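PDB 6B3P: Amy13K from Eubacterium rectale DSM 17629, which probably binds starch at the bacterial cell surface, through two family 26 carbohydrate-binding modules seen here holding malto-oligosaccharide, as part of an anchored alpha-amylase. Local coordinates for residues Y18-T23 with D56-L61; F163-N168 with D176-S181; N6-L11 with W86-L91. All blocks are in the same frame, centred on the assembly; numbering follows the deposited sequence.

Interaction 1: residues Y18-T23 with D56-L61. With GLC (alpha-D-glucopyranose), chain C; GLC (alpha-D-glucopyranose), chain B; GLC (alpha-D-glucopyranose), chain D; FMT (formic acid), chain Q.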
loop_
_atom_site.group_PDB
_atom_site.type_symbol
_atom_site.label_atom_id
_atom_site.label_comp_id
_atom_site.label_asym_id
_atom_site.label_seq_id
_atom_site.Cartn_x
_atom_site.Cartn_y
_atom_site.Cartn_z
ATOM N N TYR A 18 1.880 14.737 10.699
ATOM C CA TYR A 18 2.016 16.046 10.075
ATOM C C TYR A 18 3.411 16.168 9.479
ATOM O O TYR A 18 4.412 15.986 10.172
ATOM C CB TYR A 18 1.760 17.164 11.087
ATOM C CG TYR A 18 1.910 18.555 10.516
ATOM C CD1 TYR A 18 0.966 19.074 9.641
ATOM C CD2 TYR A 18 2.989 19.354 10.862
ATOM C CE1 TYR A 18 1.097 20.346 9.121
ATOM C CE2 TYR A 18 3.131 20.627 10.347
ATOM C CZ TYR A 18 2.182 21.117 9.477
ATOM O OH TYR A 18 2.318 22.385 8.964
ATOM N N ILE A 19 3.461 16.473 8.187
ATOM C CA ILE A 19 4.714 16.522 7.445
ATOM C C ILE A 19 4.866 17.905 6.830
ATOM O O ILE A 19 3.906 18.443 6.277
ATOM C CB ILE A 19 4.757 15.433 6.348
ATOM C CG1 ILE A 19 4.676 14.044 6.991
ATOM C CG2 ILE A 19 6.025 15.559 5.494
ATOM C CD1 ILE A 19 4.389 12.925 6.016
ATOM N N TYR A 20 6.057 18.488 6.932
ATOM C CA TYR A 20 6.250 19.844 6.431
ATOM C C TYR A 20 7.669 20.170 5.977
ATOM O O TYR A 20 8.649 19.622 6.489
ATOM C CB TYR A 20 5.828 20.859 7.497
ATOM C CG TYR A 20 6.739 20.924 8.709
ATOM C CD1 TYR A 20 7.840 21.774 8.734
ATOM C CD2 TYR A 20 6.490 20.151 9.834
ATOM C CE1 TYR A 20 8.664 21.846 9.838
ATOM C CE2 TYR A 20 7.312 20.216 10.945
ATOM C CZ TYR A 20 8.398 21.069 10.942
ATOM O OH TYR A 20 9.235 21.152 12.035
ATOM N N LYS A 21 7.752 21.076 5.004
ATOM C CA LYS A 21 9.016 21.632 4.532
ATOM C C LYS A 21 8.771 22.999 3.892
ATOM O O LYS A 21 8.071 23.099 2.889
ATOM C CB LYS A 21 9.691 20.692 3.530
ATOM C CG LYS A 21 11.023 21.209 2.988
ATOM C CD LYS A 21 12.082 21.332 4.082
ATOM C CE LYS A 21 13.451 21.643 3.488
ATOM N NZ LYS A 21 14.496 21.894 4.521
ATOM N N GLU A 22 9.357 24.043 4.477
ATOM C CA GLU A 22 9.218 25.412 3.975
ATOM C C GLU A 22 7.759 25.785 3.697
ATOM O O GLU A 22 7.440 26.334 2.641
ATOM C CB GLU A 22 10.054 25.599 2.703
ATOM C CG GLU A 22 11.553 25.373 2.897
ATOM C CD GLU A 22 12.195 26.389 3.828
ATOM O OE1 GLU A 22 11.548 27.410 4.137
ATOM O OE2 GLU A 22 13.350 26.168 4.250
ATOM N N THR A 23 6.894 25.477 4.662
ATOM C CA THR A 23 5.455 25.761 4.601
ATOM C C THR A 23 4.676 24.821 3.682
ATOM O O THR A 23 3.449 24.890 3.632
ATOM C CB THR A 23 5.156 27.209 4.146
ATOM O OG1 THR A 23 5.414 27.347 2.743
ATOM C CG2 THR A 23 5.990 28.215 4.933
ATOM N N ASP A 56 14.127 17.109 1.794
ATOM C CA ASP A 56 13.847 16.399 3.032
ATOM C C ASP A 56 12.570 16.982 3.622
ATOM O O ASP A 56 12.062 17.989 3.129
ATOM C CB ASP A 56 15.006 16.531 4.025
ATOM C CG ASP A 56 16.289 15.912 3.516
ATOM O OD1 ASP A 56 16.220 14.949 2.721
ATOM O OD2 ASP A 56 17.373 16.382 3.923
ATOM N N TYR A 57 12.050 16.346 4.666
ATOM C CA TYR A 57 10.896 16.871 5.388
ATOM C C TYR A 57 11.046 16.656 6.883
ATOM O O TYR A 57 11.927 15.922 7.334
ATOM C CB TYR A 57 9.600 16.213 4.910
ATOM C CG TYR A 57 9.260 16.499 3.467
ATOM C CD1 TYR A 57 9.823 15.750 2.445
ATOM C CD2 TYR A 57 8.377 17.514 3.125
ATOM C CE1 TYR A 57 9.522 16.004 1.122
ATOM C CE2 TYR A 57 8.066 17.774 1.799
ATOM C CZ TYR A 57 8.644 17.015 0.804
ATOM O OH TYR A 57 8.347 17.260 -0.516
ATOM N N SER A 58 10.178 17.317 7.640
ATOM C CA SER A 58 10.057 17.092 9.072
ATOM C C SER A 58 8.744 16.385 9.353
ATOM O O SER A 58 7.751 16.626 8.666
ATOM C CB SER A 58 10.120 18.412 9.837
ATOM O OG SER A 58 11.387 19.021 9.683
ATOM N N LEU A 59 8.749 15.519 10.362
ATOM C CA LEU A 59 7.564 14.769 10.761
ATOM C C LEU A 59 7.195 15.089 12.204
ATOM O O LEU A 59 8.051 15.082 13.088
ATOM C CB LEU A 59 7.801 13.264 10.599
ATOM C CG LEU A 59 6.797 12.330 11.286
ATOM C CD1 LEU A 59 5.439 12.374 10.596
ATOM C CD2 LEU A 59 7.337 10.908 11.344
ATOM N N ILE A 60 5.916 15.371 12.429
ATOM C CA ILE A 60 5.376 15.482 13.778
ATOM C C ILE A 60 4.227 14.499 13.944
ATOM O O ILE A 60 3.172 14.648 13.325
ATOM C CB ILE A 60 4.886 16.910 14.093
ATOM C CG1 ILE A 60 6.069 17.881 14.103
ATOM C CG2 ILE A 60 4.173 16.949 15.450
ATOM C CD1 ILE A 60 5.671 19.340 14.221
ATOM N N LEU A 61 4.451 13.484 14.771
ATOM C CA LEU A 61 3.401 12.551 15.151
ATOM C C LEU A 61 2.574 13.177 16.272
ATOM O O LEU A 61 3.122 13.792 17.186
ATOM C CB LEU A 61 4.003 11.213 15.586
ATOM C CG LEU A 61 4.736 10.441 14.483
ATOM C CD1 LEU A 61 5.639 9.369 15.076
ATOM C CD2 LEU A 61 3.738 9.823 13.511
HETATM C C1 GLC C . 4.847 22.922 13.152
HETATM C C2 GLC C . 6.174 23.117 13.836
HETATM C C3 GLC C . 6.842 24.412 13.414
HETATM C C4 GLC C . 6.853 24.532 11.898
HETATM C C5 GLC C . 5.473 24.265 11.322
HETATM C C6 GLC C . 5.406 24.308 9.799
HETATM O O2 GLC C . 5.947 23.061 15.206
HETATM O O3 GLC C . 8.127 24.500 13.948
HETATM O O4 GLC C . 7.324 25.820 11.572
HETATM O O5 GLC C . 5.031 23.019 11.766
HETATM O O6 GLC C . 4.123 24.112 9.273
HETATM C C1 GLC B . 8.685 25.884 11.177
HETATM C C2 GLC B . 9.343 27.101 11.778
HETATM C C3 GLC B . 8.865 28.371 11.084
HETATM C C4 GLC B . 9.039 28.272 9.581
HETATM C C5 GLC B . 8.393 26.990 9.092
HETATM C C6 GLC B . 8.641 26.729 7.622
HETATM O O2 GLC B . 9.094 27.177 13.146
HETATM O O3 GLC B . 9.575 29.454 11.605
HETATM O O4 GLC B . 8.576 29.458 8.909
HETATM O O5 GLC B . 8.909 25.890 9.788
HETATM O O6 GLC B . 8.292 25.422 7.277
HETATM C C1 GLC D . 0.081 23.387 15.305
HETATM C C2 GLC D . 1.138 22.497 15.927
HETATM C C3 GLC D . 2.511 23.024 15.537
HETATM C C4 GLC D . 2.638 23.188 14.035
HETATM C C5 GLC D . 1.484 24.002 13.497
HETATM C C6 GLC D . 1.587 24.085 11.982
HETATM O O2 GLC D . 0.968 22.413 17.323
HETATM O O3 GLC D . 3.513 22.170 15.985
HETATM O O4 GLC D . 3.869 23.784 13.716
HETATM O O5 GLC D . 0.287 23.416 13.903
HETATM O O6 GLC D . 0.484 24.676 11.363
HETATM C C FMT Q . 16.397 19.648 1.923
HETATM O O1 FMT Q . 16.745 18.493 1.709
HETATM O O2 FMT Q . 15.568 20.212 1.221
HETATM O O HOH W 1 11.134 20.613 7.508
#
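Tyr18-Tyr20 and Tyr57-Leu61 run antiparallel, their axes 4.8 Å apart at an angle of 160°. Tyr18 with Ile60 and Tyr20 with Ser58 are hydrogen-bonded pairs, and Ile19 with Leu59 is the non-hydrogen-bonded pair between them. The bond from Ile60 N to Tyr18 O is 2.8 Å and nearly straight. On the face of Ile19 and Leu59, Ile19 CG2 rests on Tyr57 CB, and Ile19 CG1 meets Leu59 CD1. The other face binds the glycan. Tyr20 CG sits between its backbone N and carbonyl carbon (chi1 70°), which lays the ring flat over Ser58. Ser58 CB makes a CH-pi contact 3.6 Å from the Tyr20 ring centroid. The glucose of chain C lies on the opposite face of that ring. Ile60 CD1 packs 3.8 Å from Tyr20 CE2 and touches this sugar. Tyr18 OH is hydrogen-bonded to O6 of the chain C glucose at 2.5 Å, with O6 in plane at the tyrosine ring's edge. Tyr20 OH is hydrogen-bonded to Asp72. With an alanine for Tyr20, the chain C glucose would probably lose its aromatic platform and Asp72 its hydroxyl partner. The site thus joins an apolar ring surface to polar grips, as in other starch-binding modules.

Interaction 2: residues F163-N168 with D176-S181. With GLC (alpha-D-glucopyranose), chain E.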
loop_
_atom_site.group_PDB
_atom_site.type_symbol
_atom_site.label_atom_id
_atom_site.label_comp_id
_atom_site.label_asym_id
_atom_site.label_seq_id
_atom_site.Cartn_x
_atom_site.Cartn_y
_atom_site.Cartn_z
ATOM N N PHE A 163 7.098 -8.258 -8.315
ATOM C CA PHE A 163 6.567 -9.377 -9.074
ATOM C C PHE A 163 5.579 -8.862 -10.109
ATOM O O PHE A 163 5.362 -7.656 -10.223
ATOM C CB PHE A 163 5.900 -10.396 -8.148
ATOM C CG PHE A 163 4.775 -9.835 -7.331
ATOM C CD1 PHE A 163 5.029 -9.169 -6.145
ATOM C CD2 PHE A 163 3.460 -9.984 -7.742
ATOM C CE1 PHE A 163 3.996 -8.655 -5.387
ATOM C CE2 PHE A 163 2.421 -9.472 -6.988
ATOM C CZ PHE A 163 2.689 -8.806 -5.809
ATOM N N SER A 164 4.993 -9.783 -10.864
ATOM C CA SER A 164 4.026 -9.427 -11.891
ATOM C C SER A 164 2.785 -10.286 -11.756
ATOM O O SER A 164 2.847 -11.389 -11.214
ATOM C CB SER A 164 4.632 -9.595 -13.284
ATOM O OG SER A 164 5.861 -8.900 -13.396
ATOM N N CYS A 165 1.655 -9.783 -12.239
ATOM C CA CYS A 165 0.429 -10.566 -12.226
ATOM C C CYS A 165 -0.534 -10.149 -13.333
ATOM O O CYS A 165 -0.362 -9.109 -13.970
ATOM C CB CYS A 165 -0.266 -10.456 -10.865
ATOM S SG CYS A 165 -0.950 -8.826 -10.506
ATOM N N ILE A 166 -1.541 -10.987 -13.556
ATOM C CA ILE A 166 -2.551 -10.758 -14.581
ATOM C C ILE A 166 -3.919 -11.149 -14.041
ATOM O O ILE A 166 -4.073 -12.223 -13.460
ATOM C CB ILE A 166 -2.260 -11.576 -15.862
ATOM C CG1 ILE A 166 -0.954 -11.120 -16.514
ATOM C CG2 ILE A 166 -3.411 -11.456 -16.865
ATOM C CD1 ILE A 166 -0.428 -12.098 -17.540
ATOM N N PHE A 167 -4.908 -10.280 -14.228
ATOM C CA PHE A 167 -6.288 -10.616 -13.896
ATOM C C PHE A 167 -6.978 -11.140 -15.151
ATOM O O PHE A 167 -6.738 -10.635 -16.244
ATOM C CB PHE A 167 -7.030 -9.402 -13.332
ATOM C CG PHE A 167 -6.545 -8.973 -11.973
ATOM C CD1 PHE A 167 -7.027 -9.585 -10.826
ATOM C CD2 PHE A 167 -5.611 -7.958 -11.841
ATOM C CE1 PHE A 167 -6.587 -9.194 -9.574
ATOM C CE2 PHE A 167 -5.165 -7.564 -10.591
ATOM C CZ PHE A 167 -5.655 -8.182 -9.457
ATOM N N ASN A 168 -7.825 -12.155 -14.996
ATOM C CA ASN A 168 -8.491 -12.774 -16.140
ATOM C C ASN A 168 -9.738 -13.552 -15.728
ATOM O O ASN A 168 -10.009 -13.716 -14.538
ATOM C CB ASN A 168 -7.524 -13.707 -16.878
ATOM C CG ASN A 168 -7.166 -14.938 -16.066
ATOM O OD1 ASN A 168 -7.917 -15.913 -16.030
ATOM N ND2 ASN A 168 -6.008 -14.904 -15.421
ATOM N N ASP A 176 -3.274 -6.548 -19.324
ATOM C CA ASP A 176 -1.856 -6.501 -19.651
ATOM C C ASP A 176 -1.071 -7.057 -18.474
ATOM O O ASP A 176 -1.613 -7.225 -17.381
ATOM C CB ASP A 176 -1.391 -5.071 -19.941
ATOM C CG ASP A 176 -2.013 -4.490 -21.192
ATOM O OD1 ASP A 176 -2.233 -5.248 -22.159
ATOM O OD2 ASP A 176 -2.267 -3.267 -21.212
ATOM N N ASN A 177 0.207 -7.332 -18.692
ATOM C CA ASN A 177 1.102 -7.621 -17.585
ATOM C C ASN A 177 1.116 -6.464 -16.601
ATOM O O ASN A 177 1.380 -5.326 -16.987
ATOM C CB ASN A 177 2.519 -7.869 -18.077
ATOM C CG ASN A 177 2.664 -9.175 -18.819
ATOM O OD1 ASN A 177 1.683 -9.864 -19.110
ATOM N ND2 ASN A 177 3.904 -9.521 -19.133
ATOM N N ILE A 178 0.835 -6.758 -15.337
ATOM C CA ILE A 178 0.910 -5.757 -14.280
ATOM C C ILE A 178 2.217 -5.934 -13.520
ATOM O O ILE A 178 2.400 -6.929 -12.828
ATOM C CB ILE A 178 -0.277 -5.867 -13.305
ATOM C CG1 ILE A 178 -1.605 -5.744 -14.058
ATOM C CG2 ILE A 178 -0.184 -4.790 -12.225
ATOM C CD1 ILE A 178 -2.766 -6.379 -13.335
ATOM N N ASP A 179 3.119 -4.968 -13.655
ATOM C CA ASP A 179 4.404 -5.020 -12.966
ATOM C C ASP A 179 4.293 -4.340 -11.607
ATOM O O ASP A 179 4.210 -3.115 -11.519
ATOM C CB ASP A 179 5.500 -4.366 -13.806
ATOM C CG ASP A 179 5.722 -5.074 -15.130
ATOM O OD1 ASP A 179 5.393 -6.276 -15.233
ATOM O OD2 ASP A 179 6.233 -4.428 -16.067
ATOM N N VAL A 180 4.291 -5.149 -10.553
ATOM C CA VAL A 180 4.085 -4.655 -9.197
ATOM C C VAL A 180 5.405 -4.275 -8.538
ATOM O O VAL A 180 6.257 -5.130 -8.296
ATOM C CB VAL A 180 3.362 -5.710 -8.325
ATOM C CG1 VAL A 180 3.167 -5.206 -6.894
ATOM C CG2 VAL A 180 2.023 -6.083 -8.949
ATOM N N SER A 181 5.565 -2.984 -8.261
ATOM C CA SER A 181 6.673 -2.505 -7.445
ATOM C C SER A 181 6.253 -2.469 -5.982
ATOM O O SER A 181 5.381 -1.689 -5.598
ATOM C CB SER A 181 7.129 -1.115 -7.896
ATOM O OG SER A 181 7.664 -1.152 -9.207
HETATM C C1 GLC E . 2.156 -14.466 -18.801
HETATM C C2 GLC E . 2.699 -13.207 -19.416
HETATM C C3 GLC E . 4.071 -13.449 -19.994
HETATM C C4 GLC E . 4.972 -14.072 -18.966
HETATM C C5 GLC E . 4.335 -15.324 -18.422
HETATM C C6 GLC E . 5.201 -15.982 -17.372
HETATM O O2 GLC E . 1.804 -12.732 -20.386
HETATM O O3 GLC E . 4.630 -12.241 -20.406
HETATM O O4 GLC E . 6.259 -14.301 -19.527
HETATM O O5 GLC E . 3.084 -14.989 -17.879
HETATM O O6 GLC E . 4.680 -17.198 -16.899
#
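Ile166 CD1 lies 3.5 Å from Asn177 OD1, and both residues touch the glucose of chain E. The Asn177 amide grips this sugar twice. Its ND2 donates to O3 of the glucose at 3.1 Å with an N-H...O angle of 171°, while OD1 accepts from O2. Two adjacent hydroxyls are therefore read by one flat group, which fixes its rotation. Asn177 CG stands anti to the carbonyl carbon (chi1 -71°), pointing the amide at the sugar. Ile166 CD1 lies against O2 of the same glucose in van der Waals contact. Tyr119 OH is also hydrogen-bonded to the glycan.

Behind the site the two segments form a beta hairpin whose second strand, 178-180, is the edge of a four-stranded antiparallel sheet in the second family 26 module. Phe163 with Val180 and Cys165 with Ile178 are its hydrogen-bonded pairs. The bond from Val180 N to Phe163 O is 2.7 Å. Ser164 and Asp179 make the non-hydrogen-bonded pair, with Ser164 OG 3.2 Å from Asp179 OD1.

The inner face of the hairpin is apolar. Val180 CB sits over the centre of the Phe163 ring, 4.0 Å from its centroid, in a CH-pi contact. Cys165 SG packs against Ile178 CB. Ile178 CD1 meets the edge of the Phe167 ring, 3.6 Å from CD2. Further out, Phe167 stacks on Tyr107, and Val180 and Cys165 both touch Ile105 of strand 101-108. Asp176 OD1 accepts from Gly196 N, tying the start of the second segment to a neighbouring loop.

Interaction 3: residues N6-L11 with W86-L91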
loop_
_atom_site.group_PDB
_atom_site.type_symbol
_atom_site.label_atom_id
_atom_site.label_comp_id
_atom_site.label_asym_id
_atom_site.label_seq_id
_atom_site.Cartn_x
_atom_site.Cartn_y
_atom_site.Cartn_z
ATOM N N ASN A 6 4.884 3.927 9.855
ATOM C CA ASN A 6 4.221 3.114 10.860
ATOM C C ASN A 6 4.594 3.628 12.242
ATOM O O ASN A 6 5.766 3.880 12.520
ATOM C CB ASN A 6 4.607 1.641 10.717
ATOM C CG ASN A 6 4.547 1.162 9.282
ATOM O OD1 ASN A 6 3.475 0.861 8.760
ATOM N ND2 ASN A 6 5.707 1.079 8.638
ATOM N N TYR A 7 3.590 3.788 13.098
ATOM C CA TYR A 7 3.775 4.358 14.427
ATOM C C TYR A 7 3.105 3.478 15.476
ATOM O O TYR A 7 1.900 3.227 15.419
ATOM C CB TYR A 7 3.213 5.785 14.458
ATOM C CG TYR A 7 3.141 6.433 15.824
ATOM C CD1 TYR A 7 4.179 6.304 16.741
ATOM C CD2 TYR A 7 2.039 7.200 16.182
ATOM C CE1 TYR A 7 4.109 6.910 17.986
ATOM C CE2 TYR A 7 1.960 7.807 17.417
ATOM C CZ TYR A 7 2.996 7.661 18.315
ATOM O OH TYR A 7 2.906 8.266 19.543
ATOM N N LYS A 8 3.906 2.988 16.417
ATOM C CA LYS A 8 3.387 2.252 17.560
ATOM C C LYS A 8 2.913 3.285 18.569
ATOM O O LYS A 8 3.712 3.828 19.333
ATOM C CB LYS A 8 4.457 1.336 18.155
ATOM C CG LYS A 8 3.942 0.322 19.165
ATOM C CD LYS A 8 5.102 -0.450 19.764
ATOM C CE LYS A 8 4.655 -1.738 20.423
ATOM N NZ LYS A 8 5.833 -2.603 20.704
ATOM N N SER A 9 1.614 3.567 18.553
ATOM C CA SER A 9 1.088 4.746 19.232
ATOM C C SER A 9 1.357 4.755 20.728
ATOM O O SER A 9 1.187 3.749 21.418
ATOM C CB SER A 9 -0.415 4.881 19.002
ATOM O OG SER A 9 -0.895 6.046 19.653
ATOM N N THR A 10 1.796 5.916 21.200
ATOM C CA THR A 10 1.898 6.217 22.615
ATOM C C THR A 10 0.956 7.374 22.948
ATOM O O THR A 10 1.045 7.966 24.025
ATOM C CB THR A 10 3.336 6.594 23.005
ATOM O OG1 THR A 10 3.791 7.660 22.160
ATOM C CG2 THR A 10 4.269 5.402 22.851
ATOM N N LEU A 11 0.057 7.687 22.013
ATOM C CA LEU A 11 -0.843 8.835 22.139
ATOM C C LEU A 11 -2.318 8.460 21.972
ATOM O O LEU A 11 -3.167 9.334 21.786
ATOM C CB LEU A 11 -0.471 9.905 21.106
ATOM C CG LEU A 11 0.851 10.649 21.303
ATOM C CD1 LEU A 11 1.139 11.526 20.092
ATOM C CD2 LEU A 11 0.815 11.488 22.575
ATOM N N TRP A 86 9.482 3.214 10.660
ATOM C CA TRP A 86 8.803 2.702 11.845
ATOM C C TRP A 86 9.171 3.573 13.038
ATOM O O TRP A 86 10.354 3.798 13.294
ATOM C CB TRP A 86 9.191 1.249 12.123
ATOM C CG TRP A 86 8.652 0.264 11.125
ATOM C CD1 TRP A 86 7.526 -0.496 11.250
ATOM C CD2 TRP A 86 9.221 -0.071 9.853
ATOM N NE1 TRP A 86 7.358 -1.280 10.136
ATOM C CE2 TRP A 86 8.383 -1.037 9.264
ATOM C CE3 TRP A 86 10.354 0.357 9.157
ATOM C CZ2 TRP A 86 8.646 -1.585 8.010
ATOM C CZ3 TRP A 86 10.612 -0.189 7.910
ATOM C CH2 TRP A 86 9.762 -1.150 7.351
ATOM N N PHE A 87 8.169 4.074 13.755
ATOM C CA PHE A 87 8.434 4.855 14.955
ATOM C C PHE A 87 7.952 4.112 16.193
ATOM O O PHE A 87 6.754 3.964 16.423
ATOM C CB PHE A 87 7.778 6.232 14.879
ATOM C CG PHE A 87 8.336 7.208 15.869
ATOM C CD1 PHE A 87 7.941 7.169 17.198
ATOM C CD2 PHE A 87 9.272 8.151 15.479
ATOM C CE1 PHE A 87 8.462 8.057 18.119
ATOM C CE2 PHE A 87 9.796 9.046 16.396
ATOM C CZ PHE A 87 9.390 8.999 17.717
ATOM N N ASP A 88 8.918 3.649 16.978
ATOM C CA ASP A 88 8.666 2.897 18.199
ATOM C C ASP A 88 9.716 3.311 19.225
ATOM O O ASP A 88 10.696 2.601 19.453
ATOM C CB ASP A 88 8.717 1.388 17.920
ATOM C CG ASP A 88 8.407 0.547 19.147
ATOM O OD1 ASP A 88 7.952 1.113 20.158
ATOM O OD2 ASP A 88 8.605 -0.686 19.091
ATOM N N GLY A 89 9.514 4.480 19.827
ATOM C CA GLY A 89 10.490 5.055 20.733
ATOM C C GLY A 89 11.458 5.979 20.023
ATOM O O GLY A 89 12.069 6.852 20.642
ATOM N N SER A 90 11.596 5.785 18.716
ATOM C CA SER A 90 12.513 6.576 17.904
ATOM C C SER A 90 12.316 6.229 16.434
ATOM O O SER A 90 11.680 5.228 16.109
ATOM C CB SER A 90 13.965 6.325 18.317
ATOM O OG SER A 90 14.328 4.975 18.084
ATOM N N LEU A 91 12.867 7.052 15.550
ATOM C CA LEU A 91 12.716 6.838 14.116
ATOM C C LEU A 91 13.638 5.726 13.627
ATOM O O LEU A 91 14.837 5.728 13.905
ATOM C CB LEU A 91 13.001 8.131 13.352
ATOM C CG LEU A 91 12.633 8.150 11.866
ATOM C CD1 LEU A 91 11.123 8.090 11.672
ATOM C CD2 LEU A 91 13.207 9.394 11.213
HETATM O O HOH W 2 6.031 3.867 20.244
#
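Asn6 pairs with Trp86 and Tyr7 with Phe87 in a short parallel ladder. Two backbone hydrogen bonds carry it. Phe87 N donates to Asn6 O at 2.7 Å, and Lys8 N donates to Phe87 O at 3.0 Å. Phe87 thus uses both its N-H and its carbonyl on the one strand, on either side of Tyr7. Trp86 CA also brings its hydrogen to Asn6 O.

The polar contact with an aromatic ring is at Asn6. Asn6 ND2 lies over one face of the Trp86 indole, toward the rim, with amide and ring planes 29° apart. Asn6 ND2 is 3.2 Å from Trp86 NE1, but both are donors, so this is packing and not a hydrogen bond. Asn6 ND2 is hydrogen-bonded to Glu84, and OD1 to Thr46. These partners fix the rotation of the amide, which is tilted against the ring.

Apolar contact is made by Tyr7 and Phe87, side by side on the other face of the sheet. Both have CG anti to the backbone N, and Tyr7 CD1 comes 3.9 Å from Phe87 CD1. The two rings meet obliquely. Tyr7 OH reaches back to Thr10 OG1, 2.8 Å away.

The charged pair lies at the exposed end. Lys8 is extended, and its NZ is 3.7 Å from Asp88 OD2, a long salt bridge. Its CD touches the same carboxylate.

This parallel pairing joins strands far apart in sequence, 2-8 and 82-87, within the mixed sheet of the first module. Strand 2-8 lies between strands 44-50 and 82-87. Trp44 and Trp99 pack against Trp86.

How the interactions relate
Interactions 1 and 3 belong to one mixed sheet in the first module, with centres about 16 Å apart. Segments 18-23 and 56-61 lie within the chain loop closed by 6-11 with 86-91. Interactions 1 and 3 touch through Leu61 of 56-61, whose CD1 is 3.5 Å from Phe87 CG and 3.8 Å from Tyr7 CD1. Interaction 1 carries glycan-pocket residues, whereas interaction 3 holds none. Interaction 2 lies in the second family 26 range, on the opposite side of the chain's centre. Its centre is about 34 Å from that of interaction 1, and their nearest atoms are about 19 Å apart. The two glycan sites are therefore separate, each using an antiparallel strand pair.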